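PDB 3MYR: hydrogenase (NiFe) small subunit HydA from Allochromatium vinosum, which probably catalyses, together with its large subunit, the oxidation of hydrogen by an acceptor, carrying electrons through its iron-sulfur clusters. Local coordinates for residues Gly244-Gly249 against Gly260-Val265. Numbering follows the deposited sequence.
Sequences GHPCLG and GFYEPV. With F3S (Fe3-s4 cluster), chain K.
The His245 ring meets Tyr262 edge on: His245 NE2 lies 2.7 Å from Tyr262 OH, close to the imidazole plane, in a nearly straight hydrogen bond (168°) whose donor either group could be. The two rings are turned 71° apart and meet rim to rim. One face of the imidazole carries Pro246 CD, Phe261 CB stands over one face of the Tyr262 ring, toward its rim, and one face of the Phe261 ring takes the Leu248 CD2 methyl in a CH-pi contact, 3.9 Å from the centroid. All this sits in the C-terminal cluster-binding region of the small subunit, where a loop ligating the [3Fe-4S] cluster packs on a type I beta turn, Gly260 to Glu263.

The chi1 of -165° sets the His245 ring beside its own carbonyl carbon, where ND1 donates in the ring plane to a lone pair of Pro246 O at 2.7 Å. Both ring nitrogens are thus engaged, which holds the imidazole's rotation. An alanine here would remove both bonds and is likely to leave Pro246 O without this donor and the Tyr262 ring less firmly fixed, although its OH also bonds Trp54 of the large subunit. That subunit's Trp468 meets Tyr262 edge-to-face, so the turn lies at the interface with the large subunit.

Beside the CH-pi contact, Leu248 O approaches Phe261 CE2 at 3.5 Å. A water within hydrogen-bonding distance of both Cys247 O and Phe261 O bridges the two backbones. On the cluster side, Cys247 SG binds iron FE1 at 2.3 Å and also accepts a hydrogen bond from Gly249 N.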
loop_
_atom_site.group_PDB
_atom_site.type_symbol
_atom_site.label_atom_id
_atom_site.label_comp_id
_atom_site.label_asym_id
_atom_site.label_seq_id
_atom_site.Cartn_x
_atom_site.Cartn_y
_atom_site.Cartn_z
ATOM N N GLY A 244 -5.617 22.320 2.223
ATOM C CA GLY A 244 -4.602 23.267 2.674
ATOM C C GLY A 244 -3.206 23.015 2.097
ATOM O O GLY A 244 -2.278 23.630 2.520
ATOM N N HIS A 245 -3.054 22.137 1.098
ATOM C CA HIS A 245 -1.731 21.925 0.532
ATOM C C HIS A 245 -1.708 22.408 -0.913
ATOM O O HIS A 245 -2.629 22.099 -1.673
ATOM C CB HIS A 245 -1.318 20.389 0.605
ATOM C CG HIS A 245 0.147 20.176 0.377
ATOM N ND1 HIS A 245 0.717 20.218 -0.878
ATOM C CD2 HIS A 245 1.179 20.070 1.254
ATOM C CE1 HIS A 245 2.026 20.084 -0.768
ATOM N NE2 HIS A 245 2.334 19.993 0.513
ATOM N N PRO A 246 -0.600 23.039 -1.348
ATOM C CA PRO A 246 -0.468 23.344 -2.813
ATOM C C PRO A 246 -0.590 22.128 -3.702
ATOM O O PRO A 246 -0.131 21.033 -3.332
ATOM C CB PRO A 246 0.920 23.942 -2.961
ATOM C CG PRO A 246 1.631 23.759 -1.557
ATOM C CD PRO A 246 0.508 23.590 -0.533
ATOM N N CYS A 247 -1.203 22.306 -4.877
ATOM C CA CYS A 247 -1.201 21.264 -5.905
ATOM C C CYS A 247 0.305 21.003 -6.254
ATOM O O CYS A 247 1.075 21.940 -6.507
ATOM C CB CYS A 247 -1.917 21.852 -7.104
ATOM S SG CYS A 247 -1.901 20.756 -8.601
ATOM N N LEU A 248 0.690 19.738 -6.344
ATOM C CA LEU A 248 2.037 19.328 -6.748
ATOM C C LEU A 248 2.199 19.266 -8.261
ATOM O O LEU A 248 3.342 19.019 -8.732
ATOM C CB LEU A 248 2.302 17.872 -6.231
ATOM C CG LEU A 248 2.099 17.650 -4.698
ATOM C CD1 LEU A 248 2.175 16.144 -4.333
ATOM C CD2 LEU A 248 3.061 18.451 -3.896
ATOM N N GLY A 249 1.088 19.402 -9.017
ATOM C CA GLY A 249 1.165 19.163 -10.481
ATOM C C GLY A 249 1.074 17.702 -10.878
ATOM O O GLY A 249 1.601 17.330 -11.938
ATOM N N GLY A 260 11.435 22.916 -6.957
ATOM C CA GLY A 260 10.755 22.327 -5.737
ATOM C C GLY A 260 9.230 22.477 -5.667
ATOM O O GLY A 260 8.637 23.414 -6.202
ATOM N N PHE A 261 8.569 21.553 -4.992
ATOM C CA PHE A 261 7.175 21.681 -4.796
ATOM C C PHE A 261 6.826 22.952 -4.060
ATOM O O PHE A 261 5.704 23.451 -4.229
ATOM C CB PHE A 261 6.630 20.482 -4.014
ATOM C CG PHE A 261 6.623 19.207 -4.798
ATOM C CD1 PHE A 261 7.094 18.027 -4.245
ATOM C CD2 PHE A 261 6.176 19.209 -6.119
ATOM C CE1 PHE A 261 7.102 16.820 -4.987
ATOM C CE2 PHE A 261 6.114 18.021 -6.885
ATOM C CZ PHE A 261 6.547 16.811 -6.318
ATOM N N TYR A 262 7.714 23.454 -3.180
ATOM C CA TYR A 262 7.305 24.611 -2.401
ATOM C C TYR A 262 7.830 25.933 -2.959
ATOM O O TYR A 262 7.803 26.908 -2.266
ATOM C CB TYR A 262 7.691 24.434 -0.934
ATOM C CG TYR A 262 6.981 23.222 -0.346
ATOM C CD1 TYR A 262 5.632 23.293 -0.007
ATOM C CD2 TYR A 262 7.661 21.994 -0.153
ATOM C CE1 TYR A 262 4.944 22.164 0.483
ATOM C CE2 TYR A 262 6.958 20.831 0.341
ATOM C CZ TYR A 262 5.629 20.940 0.654
ATOM O OH TYR A 262 4.977 19.902 1.253
ATOM N N GLU A 263 8.330 25.922 -4.195
ATOM C CA GLU A 263 8.819 27.150 -4.838
ATOM C C GLU A 263 7.838 27.561 -5.917
ATOM O O GLU A 263 7.540 26.746 -6.772
ATOM C CB GLU A 263 10.143 26.910 -5.599
ATOM C CG GLU A 263 11.221 26.149 -4.872
ATOM C CD GLU A 263 11.923 27.003 -3.844
ATOM O OE1 GLU A 263 11.460 28.154 -3.617
ATOM O OE2 GLU A 263 12.930 26.524 -3.269
ATOM N N PRO A 264 7.461 28.840 -5.957
ATOM C CA PRO A 264 6.653 29.378 -7.056
ATOM C C PRO A 264 7.427 29.252 -8.354
ATOM O O PRO A 264 8.654 29.156 -8.333
ATOM C CB PRO A 264 6.484 30.858 -6.698
ATOM C CG PRO A 264 6.739 30.912 -5.218
ATOM C CD PRO A 264 7.710 29.809 -4.878
ATOM N N VAL A 265 6.772 29.217 -9.495
ATOM C CA VAL A 265 7.592 29.259 -10.726
ATOM C C VAL A 265 8.188 30.722 -10.975
ATOM O O VAL A 265 7.928 31.627 -10.167
ATOM C CB VAL A 265 6.772 28.722 -11.899
ATOM C CG1 VAL A 265 6.228 29.885 -12.709
ATOM C CG2 VAL A 265 7.585 27.771 -12.701
HETATM FE FE1 F3S K . -2.897 18.784 -7.930
HETATM FE FE3 F3S K . -2.720 16.114 -8.140
HETATM FE FE4 F3S K . -5.086 17.202 -8.083
HETATM S S1 F3S K . -1.413 17.428 -6.854
HETATM S S2 F3S K . -4.878 19.024 -6.910
HETATM S S3 F3S K . -3.556 17.532 -9.695
HETATM S S4 F3S K . -4.531 15.329 -7.128
HETATM O O HOH W 1 3.866 22.014 -5.711
#